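Local structure of succinate--CoA ligase subunit alpha (Campylobacter jejuni, 6MEL) at residues G149-S154 with L186-L191; P229-I234 with G281-K286; A261-L266 with I271-S276; I83-A88 with K115-I120; G126-E131 with G136-F141. The protein is the alpha subunit of a CoA ligase, joining a Rossmann-type CoA-binding domain to a second alpha/beta domain of the CoA-ligase family. All coordinates share one frame; numbering follows the deposited sequence.

Interaction 1: residues G149-S154 with L186-L191; sequences GLISKS and LAYKEL
I151, on strand 148-152, meets Y188 and L191 from the first turn of helix 188-197. This is a beta-alpha-beta arrangement: the helix connects strands 172-177 and 203-209, and it passes over strand 148-152, which lies between them in the sheet and runs parallel to both. The two branches of I151 divide the work. Since CG1 is turned beside the backbone N (chi1 -51°), the methyl branch takes the anti position, and I151 CG2 approaches the Y188 ring obliquely at CD1, 3.7 Å away. The longer branch reaches the helix with I151 CD1, which lies 3.8 Å from L191 CB, while L191 CD1 returns to within 3.9 Å of I151 CG2. A branched isoleucine suits this place because it can touch an aromatic and an aliphatic neighbour at once.

K153 crosses the tyrosine at about a right angle. Its straight chain passes the phenol oxygen with K153 CG 3.6 Å from Y188 OH, and CE lies at the ring edge, near its plane. The polar ends go separate ways: Y188 OH hydrogen-bonds to the backbone O of I207, and K153 NZ pairs with E215, so a buried hydroxyl and a buried charge are both satisfied.

Two side chains secure the ends of these elements. S152 OG accepts from S154 N at 3.0 Å, an ST turn that ends the strand. At the N-cap, A187 N donates to E190 OE1 at 3.0 Å, meeting the carboxylate from above its plane, 53° out of it.

Interaction 2: residues P229-I234 with G281-K286; sequences PVVAFI and GEEIQK
V231 presents both of its methyl groups to helix 280-288, where E283 and I284 receive them. With chi1 at 170°, CG1 is anti to the backbone N and CG2 beside it. V231 CG2 does most of the touching, 3.7 Å from E283 CG and 3.9 Å from I284 CD1, while V231 CG1 rests 4.0 Å from E283 CB. The glutamate thus meets the valine through its methylenes alone. Its chain then bends at chi2 (69°), carrying the carboxylate off to K286. There K286 NZ holds E283 OE1 at 2.9 Å, on the syn side and 21° out of the carboxylate plane.

This is an open alpha/beta fold: helix 280-288 follows strand 272-273, the outermost strand of its sheet within this chain, and packs on the neighbouring, parallel strand 230-235. Valine, beta-branched and compact, suits the strand, and a glutamate suits a partly exposed helix position, where its carbons can face the sheet and its charge can find a lysine one turn on. I284 starts off less directly aimed at the strand, but bends at chi2 to bring CD1 onto V231. The same side chain also packs on A203 and V205 of strand 203-209.

Interaction 3: residues A261-L266 with I271-S276; sequences AKKEAL and IHVVDS
The carboxylate of D275 meets the ammonium group of K263 at OD1, on the anti side and 27° out of the carboxylate plane. This salt bridge is 2.8 Å from K263 NZ to D275 OD1, and a water makes a second bridge, accepting from K263 NZ at 2.9 Å and donating to the backbone O of D275. The lysine chain reaches there by a bend at chi3 (64°), and its methylenes cross V273 at about a right angle on the way, with K263 CE 4.0 Å from V273 CG1. A long, flexible lysine suits the position because it can cover an apolar residue and still deliver its charge to an exposed aspartate.

The second flat group is the peptide carbonyl of L266. L266 O accepts from I271 N at 3.0 Å, the donor tilted 32° from the carbonyl plane, and I271 CB lies 3.4 Å from the same O. Beside this bond the side chains pack: L266 CB meets V273 CG2 at 3.7 Å, and L266 CD2 meets I271 CG1. Leucine on the helix and beta-branched isoleucine and valine on the other segment make a compact apolar layer, continued by A232 and I234 of strand 230-235.

The arrangement is that of a beta-alpha-beta unit, strand 230-235, helix 259-268 and strand 272-273, seen where the helix turns back into the last of these, the outermost strand within this chain.

Interaction 4: residues I83-A88 with K115-I120; sequences IEAADA and KGMKII
D87 OD1 is gripped by two donors, the hydroxyl of Y111 and a water 2.6 Å away, and that water leads on to K115 NZ through a weak bond. The two charges themselves stay apart, with 5.4 Å between D87 OD1 and K115 NZ, so their attraction is probably modest. K115 comes to this place by curling: bends at chi2 and chi3 fold its chain over the last turn of helix 78-87, where K115 CB lies 3.7 Å from the backbone O of A86. A lysine fits such a rim, its carbons covering the helix and its ammonium group kept at the surface.

Deeper in, M117 carries the contact. Its chain leaves with CG anti to the backbone N and runs straight until chi3 (81°), where it bends to lay the thioether along the helix. M117 SD approaches A86 N at 3.5 Å and A85 CB at 3.7 Å, while M117 CE rests 3.9 Å from A86 CB. Two alanines keep the helix surface low enough for the sulfur to come close to the backbone, and the pliable methionine fits itself between them and V82, I90, A93 and A112.

G116 turns the chain between these two residues. Its positive phi, easily adopted by glycine, belongs to the Schellman motif that closes helix 102-115. The chain then enters strand 118-120, outermost within this chain on its side of a Rossmann-type sheet, with helix 78-87 packed at the turn into it, consistent with the CoA-binding domain family to which this part of the chain belongs.

Interaction 5: residues G126-E131 with G136-F141; sequences GIITSE and GIMPGF
M138 folds back on itself through three bends (chi1 65°, chi2 -71°, then a like one at chi3), whereas I128 extends, its CG1 anti to the backbone N (chi1 179°). The two side chains slide past each other in opposite directions. M138 CG lies 3.8 Å from I128 CD1, and the curled thioether places its methyl over the backbone, with M138 CE 3.3 Å from I127 N and 3.4 Å from G126 C. The far end of the isoleucine finds a second partner at G140, where a short 3-10 segment begins and I128 CD1 rests against the main chain itself, 3.9 Å from G140 CA.

G126 and G136 form an antiparallel, non-hydrogen-bonded pair of the hairpin made by strands 126-129 and 133-136, their CA atoms 4.5 Å apart. Both have positive phi, a conformation comfortable for glycine. A CB on either would run into the CA of the other and into the preceding carbonyl O, and one on G126 would also crowd the M138 methyl.

Y159 packs on M138, and Y31 and F143 on I128. Chemically the meeting of these side chains is apolar, a soft methionine moulded to a branched isoleucine and to a peptide. Its cohesion probably rests on dispersion and close fit, while polar ties such as K134 NZ to M138 O are made alongside.

From the N terminus, interaction 4 comes first, closing a loop between helix 78-87 and the start of strand 118-120, in the Rossmann-type domain. Strand 118-120 leads into strand 126-129, and interaction 5 closes the short hairpin at one edge of the second sheet; I120 and I127 pack where the two meet. Interaction 1 follows, tying helix 188-197 to the middle of that sheet, and L186 N probably hydrogen-bonds to I119 O of interaction 4. Interaction 2 closes the longest loop, and interaction 3 nests inside it, the two joined through neighbouring strands 230-235 and 272-273. The others stand in series and none cross. Interactions 2 and 4 lie on opposite sides of the chain's centre.

Interaction 1: residues G149-S154 with L186-L191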
# COMPACT_ATOMS: atom_id res chain seq x y z
N GLY A 149 -18.70 13.10 -13.03
CA GLY A 149 -18.34 11.79 -12.50
C GLY A 149 -17.00 11.87 -11.79
O GLY A 149 -16.16 12.75 -12.14
N LEU A 150 -16.79 10.97 -10.83
CA LEU A 150 -15.55 10.97 -10.00
C LEU A 150 -15.07 9.52 -9.84
O LEU A 150 -15.85 8.67 -9.44
CB LEU A 150 -16.01 11.57 -8.68
CG LEU A 150 -15.01 12.17 -7.72
CD1 LEU A 150 -13.74 12.66 -8.37
CD2 LEU A 150 -15.71 13.29 -6.94
N ILE A 151 -13.80 9.25 -10.13
CA ILE A 151 -13.18 7.96 -9.89
C ILE A 151 -11.92 8.22 -9.08
O ILE A 151 -11.11 9.00 -9.53
CB ILE A 151 -12.82 7.24 -11.20
CG1 ILE A 151 -14.00 7.16 -12.17
CG2 ILE A 151 -12.25 5.85 -10.92
CD1 ILE A 151 -13.55 6.98 -13.60
N SER A 152 -11.77 7.58 -7.91
CA SER A 152 -10.66 7.94 -7.00
C SER A 152 -10.12 6.72 -6.24
O SER A 152 -10.88 5.94 -5.66
CB SER A 152 -11.11 9.00 -6.06
OG SER A 152 -10.09 9.38 -5.16
N LYS A 153 -8.79 6.66 -6.15
CA LYS A 153 -8.10 5.67 -5.35
C LYS A 153 -8.04 6.10 -3.88
O LYS A 153 -7.48 5.34 -3.02
CB LYS A 153 -6.67 5.48 -5.84
CG LYS A 153 -6.42 4.51 -6.98
CD LYS A 153 -4.96 4.51 -7.35
CE LYS A 153 -4.65 3.51 -8.44
NZ LYS A 153 -3.21 3.53 -8.78
N SER A 154 -8.60 7.27 -3.54
CA SER A 154 -8.55 7.72 -2.13
C SER A 154 -9.93 8.01 -1.54
O SER A 154 -10.98 7.88 -2.20
CB SER A 154 -7.58 8.85 -1.92
OG SER A 154 -7.39 9.62 -3.04
N LEU A 186 -13.03 -2.90 -10.10
CA LEU A 186 -13.28 -1.94 -11.15
C LEU A 186 -12.33 -0.74 -10.97
O LEU A 186 -12.09 -0.25 -9.85
CB LEU A 186 -14.73 -1.46 -11.07
CG LEU A 186 -15.82 -2.49 -11.33
CD1 LEU A 186 -17.19 -1.88 -11.11
CD2 LEU A 186 -15.73 -3.08 -12.73
N ALA A 187 -11.80 -0.24 -12.09
CA ALA A 187 -10.91 0.91 -12.05
C ALA A 187 -11.27 1.92 -13.16
O ALA A 187 -12.40 2.05 -13.54
CB ALA A 187 -9.49 0.41 -12.14
N TYR A 188 -10.27 2.63 -13.69
CA TYR A 188 -10.51 3.77 -14.57
C TYR A 188 -11.20 3.32 -15.86
O TYR A 188 -12.19 3.91 -16.27
CB TYR A 188 -9.20 4.51 -14.88
CG TYR A 188 -8.52 4.99 -13.63
CD1 TYR A 188 -9.06 6.02 -12.88
CD2 TYR A 188 -7.39 4.35 -13.14
CE1 TYR A 188 -8.49 6.42 -11.68
CE2 TYR A 188 -6.80 4.75 -11.96
CZ TYR A 188 -7.34 5.79 -11.23
OH TYR A 188 -6.72 6.22 -10.09
N LYS A 189 -10.70 2.26 -16.50
CA LYS A 189 -11.21 1.90 -17.85
C LYS A 189 -12.69 1.55 -17.79
O LYS A 189 -13.46 2.05 -18.59
CB LYS A 189 -10.50 0.67 -18.41
CG LYS A 189 -9.08 0.94 -18.84
CD LYS A 189 -8.37 -0.29 -19.38
CE LYS A 189 -7.11 0.17 -20.09
NZ LYS A 189 -6.24 -0.98 -20.43
N GLU A 190 -13.07 0.67 -16.85
CA GLU A 190 -14.44 0.18 -16.75
C GLU A 190 -15.38 1.33 -16.37
O GLU A 190 -16.47 1.47 -16.93
CB GLU A 190 -14.56 -0.91 -15.69
CG GLU A 190 -13.72 -2.16 -15.98
CD GLU A 190 -12.26 -2.18 -15.50
OE1 GLU A 190 -11.66 -1.14 -14.98
OE2 GLU A 190 -11.71 -3.26 -15.63
N LEU A 191 -14.95 2.16 -15.40
CA LEU A 191 -15.81 3.20 -14.92
C LEU A 191 -15.89 4.37 -15.91
O LEU A 191 -16.94 4.99 -16.06
CB LEU A 191 -15.34 3.64 -13.53
CG LEU A 191 -15.50 2.56 -12.46
CD1 LEU A 191 -14.93 3.02 -11.14
CD2 LEU A 191 -16.95 2.21 -12.29

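Interaction 2: residues P229-I234 with G281-K286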
# COMPACT_ATOMS: atom_id res chain seq x y z
N PRO A 229 -14.72 15.01 -21.61
CA PRO A 229 -13.52 15.55 -21.00
C PRO A 229 -13.19 14.87 -19.66
O PRO A 229 -14.10 14.59 -18.86
CB PRO A 229 -13.79 17.03 -20.72
CG PRO A 229 -15.11 17.33 -21.40
CD PRO A 229 -15.77 16.02 -21.78
N VAL A 230 -11.89 14.68 -19.43
CA VAL A 230 -11.35 14.06 -18.26
C VAL A 230 -10.33 15.00 -17.61
O VAL A 230 -9.40 15.49 -18.29
CB VAL A 230 -10.70 12.72 -18.60
CG1 VAL A 230 -10.06 12.13 -17.36
CG2 VAL A 230 -11.71 11.77 -19.21
N VAL A 231 -10.51 15.21 -16.30
CA VAL A 231 -9.59 15.93 -15.46
C VAL A 231 -8.90 14.88 -14.59
O VAL A 231 -9.60 14.05 -14.01
CB VAL A 231 -10.32 16.95 -14.59
CG1 VAL A 231 -9.42 17.56 -13.52
CG2 VAL A 231 -10.95 18.05 -15.42
N ALA A 232 -7.58 14.99 -14.43
CA ALA A 232 -6.80 14.07 -13.60
C ALA A 232 -5.95 14.83 -12.60
O ALA A 232 -5.34 15.87 -12.92
CB ALA A 232 -5.93 13.15 -14.41
N PHE A 233 -5.94 14.30 -11.37
CA PHE A 233 -4.97 14.68 -10.37
C PHE A 233 -4.34 13.37 -9.86
O PHE A 233 -5.05 12.47 -9.45
CB PHE A 233 -5.57 15.46 -9.20
CG PHE A 233 -4.56 15.71 -8.10
CD1 PHE A 233 -3.57 16.68 -8.25
CD2 PHE A 233 -4.49 14.91 -6.98
CE1 PHE A 233 -2.59 16.86 -7.28
CE2 PHE A 233 -3.50 15.08 -6.03
CZ PHE A 233 -2.54 16.05 -6.19
N ILE A 234 -3.01 13.31 -9.86
CA ILE A 234 -2.26 12.16 -9.46
C ILE A 234 -1.45 12.57 -8.23
O ILE A 234 -0.52 13.30 -8.36
CB ILE A 234 -1.31 11.64 -10.56
CG1 ILE A 234 -2.02 11.41 -11.90
CG2 ILE A 234 -0.62 10.35 -10.09
CD1 ILE A 234 -3.22 10.47 -11.84
N GLY A 281 -11.61 21.74 -9.01
CA GLY A 281 -12.86 22.45 -9.30
C GLY A 281 -12.66 23.48 -10.43
O GLY A 281 -13.44 23.57 -11.35
N GLU A 282 -11.58 24.25 -10.34
CA GLU A 282 -11.31 25.26 -11.33
C GLU A 282 -11.15 24.63 -12.71
O GLU A 282 -11.56 25.24 -13.70
CB GLU A 282 -10.06 26.06 -10.98
CG GLU A 282 -10.29 27.06 -9.85
CD GLU A 282 -9.12 28.03 -9.70
OE1 GLU A 282 -8.32 28.13 -10.65
OE2 GLU A 282 -8.96 28.63 -8.63
N GLU A 283 -10.55 23.43 -12.78
CA GLU A 283 -10.34 22.80 -14.09
C GLU A 283 -11.70 22.45 -14.70
O GLU A 283 -11.92 22.64 -15.91
CB GLU A 283 -9.45 21.56 -14.01
CG GLU A 283 -8.89 21.13 -15.33
CD GLU A 283 -7.85 22.07 -15.93
OE1 GLU A 283 -7.46 23.03 -15.25
OE2 GLU A 283 -7.49 21.86 -17.08
N ILE A 284 -12.60 21.93 -13.88
CA ILE A 284 -13.94 21.64 -14.35
C ILE A 284 -14.63 22.93 -14.88
O ILE A 284 -15.32 22.88 -15.90
CB ILE A 284 -14.74 20.94 -13.25
CG1 ILE A 284 -14.32 19.45 -13.09
CG2 ILE A 284 -16.22 21.07 -13.48
CD1 ILE A 284 -14.62 18.57 -14.27
N GLN A 285 -14.50 24.05 -14.17
CA GLN A 285 -15.05 25.35 -14.64
C GLN A 285 -14.45 25.77 -15.98
O GLN A 285 -15.17 26.21 -16.84
CB GLN A 285 -14.75 26.47 -13.66
CG GLN A 285 -15.44 26.29 -12.32
CD GLN A 285 -15.12 27.52 -11.51
OE1 GLN A 285 -14.26 27.51 -10.64
NE2 GLN A 285 -15.74 28.62 -11.90
N LYS A 286 -13.14 25.59 -16.17
CA LYS A 286 -12.53 25.86 -17.46
C LYS A 286 -13.23 25.07 -18.56
O LYS A 286 -13.42 25.57 -19.67
CB LYS A 286 -11.06 25.46 -17.52
CG LYS A 286 -10.09 26.44 -16.90
CD LYS A 286 -8.68 26.17 -17.42
CE LYS A 286 -7.58 26.49 -16.41
NZ LYS A 286 -6.49 25.48 -16.48

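Interaction 3: residues A261-L266 with I271-S276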
# COMPACT_ATOMS: atom_id res chain seq x y z
N ALA A 261 5.42 10.18 -14.15
CA ALA A 261 5.22 9.30 -15.31
C ALA A 261 3.74 9.20 -15.67
O ALA A 261 3.39 9.18 -16.83
CB ALA A 261 5.81 7.93 -15.07
N LYS A 262 2.87 9.16 -14.66
CA LYS A 262 1.46 9.04 -14.92
C LYS A 262 0.93 10.36 -15.50
O LYS A 262 0.14 10.37 -16.45
CB LYS A 262 0.72 8.71 -13.61
CG LYS A 262 1.08 7.34 -13.09
CD LYS A 262 0.50 6.96 -11.74
CE LYS A 262 1.00 5.58 -11.37
NZ LYS A 262 0.10 4.95 -10.41
N LYS A 263 1.30 11.47 -14.86
CA LYS A 263 0.84 12.83 -15.32
C LYS A 263 1.28 13.12 -16.76
O LYS A 263 0.51 13.67 -17.58
CB LYS A 263 1.44 13.88 -14.38
CG LYS A 263 0.79 13.89 -13.01
CD LYS A 263 1.49 14.79 -12.03
CE LYS A 263 1.43 16.25 -12.45
NZ LYS A 263 2.10 17.11 -11.44
N GLU A 264 2.51 12.72 -17.07
CA GLU A 264 3.10 12.93 -18.41
C GLU A 264 2.34 12.09 -19.45
O GLU A 264 2.04 12.58 -20.52
CB GLU A 264 4.57 12.56 -18.33
CG GLU A 264 5.42 12.92 -19.53
CD GLU A 264 6.89 12.66 -19.22
OE1 GLU A 264 7.27 12.71 -17.99
OE2 GLU A 264 7.66 12.40 -20.18
N ALA A 265 2.02 10.83 -19.12
CA ALA A 265 1.28 9.98 -20.06
C ALA A 265 -0.12 10.58 -20.28
O ALA A 265 -0.59 10.67 -21.39
CB ALA A 265 1.17 8.57 -19.54
N LEU A 266 -0.79 10.94 -19.19
CA LEU A 266 -2.15 11.49 -19.29
C LEU A 266 -2.15 12.80 -20.11
O LEU A 266 -2.98 13.01 -20.98
CB LEU A 266 -2.68 11.71 -17.87
CG LEU A 266 -3.08 10.43 -17.14
CD1 LEU A 266 -3.25 10.70 -15.66
CD2 LEU A 266 -4.34 9.85 -17.75
N ILE A 271 -5.54 14.36 -21.73
CA ILE A 271 -6.28 14.50 -20.45
C ILE A 271 -5.93 15.87 -19.85
O ILE A 271 -4.79 16.38 -19.98
CB ILE A 271 -5.98 13.32 -19.50
CG1 ILE A 271 -6.64 12.02 -19.98
CG2 ILE A 271 -6.38 13.65 -18.06
CD1 ILE A 271 -6.11 11.46 -21.29
N HIS A 272 -6.89 16.50 -19.16
CA HIS A 272 -6.60 17.75 -18.45
C HIS A 272 -5.96 17.45 -17.10
O HIS A 272 -6.65 17.20 -16.11
CB HIS A 272 -7.87 18.61 -18.24
CG HIS A 272 -8.54 19.13 -19.47
ND1 HIS A 272 -9.16 18.31 -20.38
CD2 HIS A 272 -8.74 20.39 -19.91
CE1 HIS A 272 -9.72 19.05 -21.34
NE2 HIS A 272 -9.47 20.32 -21.07
N VAL A 273 -4.64 17.59 -17.01
CA VAL A 273 -3.90 17.22 -15.85
C VAL A 273 -3.74 18.46 -14.99
O VAL A 273 -3.34 19.49 -15.47
CB VAL A 273 -2.53 16.61 -16.19
CG1 VAL A 273 -1.72 16.39 -14.93
CG2 VAL A 273 -2.68 15.31 -16.95
N VAL A 274 -4.05 18.34 -13.70
CA VAL A 274 -3.94 19.44 -12.73
C VAL A 274 -2.76 19.16 -11.82
O VAL A 274 -2.68 18.04 -11.26
CB VAL A 274 -5.27 19.51 -11.96
CG1 VAL A 274 -5.21 20.38 -10.73
CG2 VAL A 274 -6.38 19.99 -12.87
N ASP A 275 -1.89 20.16 -11.60
CA ASP A 275 -0.71 20.01 -10.78
C ASP A 275 -1.07 20.22 -9.31
O ASP A 275 -0.61 19.47 -8.44
CB ASP A 275 0.42 20.97 -11.19
CG ASP A 275 1.00 20.61 -12.55
OD1 ASP A 275 1.15 19.38 -12.86
OD2 ASP A 275 1.25 21.53 -13.32
N SER A 276 -1.87 21.24 -9.01
CA SER A 276 -2.19 21.57 -7.63
C SER A 276 -3.51 20.91 -7.28
O SER A 276 -4.49 21.13 -7.98
CB SER A 276 -2.29 23.06 -7.37
OG SER A 276 -2.99 23.30 -6.15
O HOH W 1 0.43 16.88 -9.09

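Interaction 4: residues I83-A88 with K115-I120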
# COMPACT_ATOMS: atom_id res chain seq x y z
N ILE A 83 -15.56 -14.04 -1.75
CA ILE A 83 -15.82 -15.34 -2.35
C ILE A 83 -17.27 -15.77 -2.05
O ILE A 83 -17.92 -16.24 -2.93
CB ILE A 83 -14.78 -16.37 -1.86
CG1 ILE A 83 -13.42 -16.08 -2.50
CG2 ILE A 83 -15.23 -17.80 -2.15
CD1 ILE A 83 -12.29 -16.91 -1.92
N GLU A 84 -17.73 -15.61 -0.81
CA GLU A 84 -19.09 -15.94 -0.44
C GLU A 84 -20.13 -15.18 -1.29
O GLU A 84 -21.09 -15.73 -1.81
CB GLU A 84 -19.30 -15.60 1.04
CG GLU A 84 -20.68 -16.00 1.55
CD GLU A 84 -20.92 -15.79 3.03
OE1 GLU A 84 -20.01 -15.19 3.74
OE2 GLU A 84 -22.03 -16.15 3.46
N ALA A 85 -19.91 -13.88 -1.45
CA ALA A 85 -20.77 -13.04 -2.26
C ALA A 85 -20.81 -13.54 -3.71
O ALA A 85 -21.90 -13.65 -4.28
CB ALA A 85 -20.31 -11.60 -2.20
N ALA A 86 -19.64 -13.85 -4.27
CA ALA A 86 -19.57 -14.31 -5.63
C ALA A 86 -20.27 -15.66 -5.77
O ALA A 86 -20.98 -15.89 -6.76
CB ALA A 86 -18.14 -14.38 -6.09
N ASP A 87 -20.05 -16.54 -4.79
CA ASP A 87 -20.69 -17.86 -4.81
C ASP A 87 -22.23 -17.74 -4.79
O ASP A 87 -22.91 -18.52 -5.40
CB ASP A 87 -20.24 -18.75 -3.65
CG ASP A 87 -20.46 -20.22 -3.97
OD1 ASP A 87 -19.73 -20.73 -4.86
OD2 ASP A 87 -21.35 -20.85 -3.30
N ALA A 88 -22.77 -16.74 -4.10
CA ALA A 88 -24.24 -16.62 -3.94
C ALA A 88 -24.91 -15.92 -5.13
O ALA A 88 -26.12 -15.79 -5.12
CB ALA A 88 -24.54 -15.82 -2.69
N LYS A 115 -17.18 -15.84 -11.62
CA LYS A 115 -18.64 -15.84 -11.38
C LYS A 115 -19.35 -14.63 -12.00
O LYS A 115 -20.56 -14.56 -11.93
CB LYS A 115 -18.92 -15.89 -9.87
CG LYS A 115 -18.27 -17.09 -9.17
CD LYS A 115 -18.69 -18.44 -9.71
CE LYS A 115 -20.20 -18.59 -9.70
NZ LYS A 115 -20.56 -19.95 -10.13
N GLY A 116 -18.62 -13.66 -12.56
CA GLY A 116 -19.23 -12.43 -13.13
C GLY A 116 -19.56 -11.38 -12.06
O GLY A 116 -20.40 -10.58 -12.28
N MET A 117 -18.92 -11.41 -10.88
CA MET A 117 -19.15 -10.39 -9.86
C MET A 117 -18.10 -9.29 -10.02
O MET A 117 -16.92 -9.57 -10.04
CB MET A 117 -19.04 -10.94 -8.43
CG MET A 117 -19.44 -9.94 -7.37
SD MET A 117 -19.47 -10.69 -5.72
CE MET A 117 -17.71 -10.59 -5.40
N LYS A 118 -18.53 -8.03 -10.06
CA LYS A 118 -17.60 -6.93 -10.03
C LYS A 118 -17.35 -6.52 -8.59
O LYS A 118 -18.22 -6.66 -7.73
CB LYS A 118 -18.20 -5.76 -10.80
CG LYS A 118 -18.58 -6.06 -12.25
CD LYS A 118 -19.63 -5.01 -12.67
CE LYS A 118 -19.55 -4.53 -14.10
NZ LYS A 118 -20.44 -5.33 -14.96
N ILE A 119 -16.17 -5.95 -8.35
CA ILE A 119 -15.78 -5.47 -7.04
C ILE A 119 -15.44 -3.99 -7.13
O ILE A 119 -14.85 -3.52 -8.11
CB ILE A 119 -14.55 -6.27 -6.55
CG1 ILE A 119 -14.85 -7.75 -6.31
CG2 ILE A 119 -13.93 -5.63 -5.32
CD1 ILE A 119 -13.62 -8.63 -6.39
N ILE A 120 -15.79 -3.26 -6.07
CA ILE A 120 -15.30 -1.91 -5.81
C ILE A 120 -14.55 -1.96 -4.49
O ILE A 120 -15.11 -2.29 -3.47
CB ILE A 120 -16.45 -0.89 -5.77
CG1 ILE A 120 -17.11 -0.76 -7.15
CG2 ILE A 120 -16.00 0.45 -5.24
CD1 ILE A 120 -18.42 0.02 -7.14
O HOH W 2 -20.99 -21.44 -7.08

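Interaction 5: residues G126-E131 with G136-F141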
# COMPACT_ATOMS: atom_id res chain seq x y z
N GLY A 126 -16.22 3.50 -0.87
CA GLY A 126 -17.43 3.01 -1.50
C GLY A 126 -17.90 3.82 -2.69
O GLY A 126 -17.10 4.40 -3.42
N ILE A 127 -19.21 3.82 -2.91
CA ILE A 127 -19.79 4.45 -4.10
C ILE A 127 -20.98 5.29 -3.65
O ILE A 127 -21.68 4.93 -2.71
CB ILE A 127 -20.16 3.42 -5.19
CG1 ILE A 127 -20.79 4.07 -6.42
CG2 ILE A 127 -21.06 2.34 -4.64
CD1 ILE A 127 -20.93 3.11 -7.60
N ILE A 128 -21.18 6.44 -4.31
CA ILE A 128 -22.29 7.31 -3.97
C ILE A 128 -22.87 7.87 -5.26
O ILE A 128 -22.12 8.36 -6.12
CB ILE A 128 -21.91 8.43 -2.97
CG1 ILE A 128 -23.11 9.34 -2.67
CG2 ILE A 128 -20.73 9.28 -3.46
CD1 ILE A 128 -22.99 10.15 -1.42
N THR A 129 -24.20 7.82 -5.35
CA THR A 129 -24.95 8.53 -6.36
C THR A 129 -25.69 9.68 -5.65
O THR A 129 -26.59 9.44 -4.86
CB THR A 129 -25.88 7.62 -7.16
OG1 THR A 129 -25.05 6.78 -7.96
CG2 THR A 129 -26.86 8.38 -8.06
N SER A 130 -25.24 10.91 -5.92
CA SER A 130 -25.59 12.13 -5.20
C SER A 130 -27.11 12.22 -5.01
O SER A 130 -27.86 12.03 -5.93
CB SER A 130 -25.08 13.33 -5.94
OG SER A 130 -23.69 13.25 -6.15
N GLU A 131 -27.51 12.40 -3.75
CA GLU A 131 -28.90 12.62 -3.34
C GLU A 131 -29.77 11.42 -3.73
O GLU A 131 -30.96 11.56 -3.78
CB GLU A 131 -29.46 13.90 -3.97
CG GLU A 131 -28.74 15.17 -3.52
CD GLU A 131 -29.15 16.41 -4.33
OE1 GLU A 131 -30.25 16.39 -4.90
OE2 GLU A 131 -28.34 17.34 -4.49
N GLY A 136 -21.21 2.85 1.66
CA GLY A 136 -19.91 3.13 2.20
C GLY A 136 -19.95 4.22 3.25
O GLY A 136 -20.98 4.39 3.93
N ILE A 137 -18.81 4.89 3.38
CA ILE A 137 -18.49 5.70 4.54
C ILE A 137 -18.33 7.18 4.14
O ILE A 137 -17.85 8.01 4.93
CB ILE A 137 -17.20 5.20 5.23
CG1 ILE A 137 -15.99 5.36 4.31
CG2 ILE A 137 -17.37 3.76 5.74
CD1 ILE A 137 -14.64 5.06 5.01
N MET A 138 -18.73 7.53 2.91
CA MET A 138 -18.54 8.93 2.49
C MET A 138 -19.61 9.83 3.12
O MET A 138 -20.75 9.40 3.34
CB MET A 138 -18.56 9.06 0.97
CG MET A 138 -19.89 8.72 0.34
SD MET A 138 -20.27 6.93 0.38
CE MET A 138 -19.04 6.38 -0.80
N PRO A 139 -19.28 11.12 3.38
CA PRO A 139 -20.24 12.12 3.87
C PRO A 139 -21.22 12.53 2.76
O PRO A 139 -20.86 13.22 1.79
CB PRO A 139 -19.36 13.30 4.29
CG PRO A 139 -18.12 13.19 3.37
CD PRO A 139 -17.92 11.69 3.21
N GLY A 140 -22.47 12.07 2.92
CA GLY A 140 -23.49 12.22 1.87
C GLY A 140 -23.71 13.67 1.43
O GLY A 140 -23.88 13.96 0.24
N PHE A 141 -23.66 14.59 2.38
CA PHE A 141 -24.13 15.96 2.12
C PHE A 141 -23.11 16.71 1.24
O PHE A 141 -23.45 17.66 0.60
CB PHE A 141 -24.43 16.66 3.44
CG PHE A 141 -23.16 17.15 4.10
CD1 PHE A 141 -22.42 16.32 4.96
CD2 PHE A 141 -22.65 18.42 3.81
CE1 PHE A 141 -21.26 16.78 5.56
CE2 PHE A 141 -21.47 18.87 4.40
CZ PHE A 141 -20.78 18.04 5.27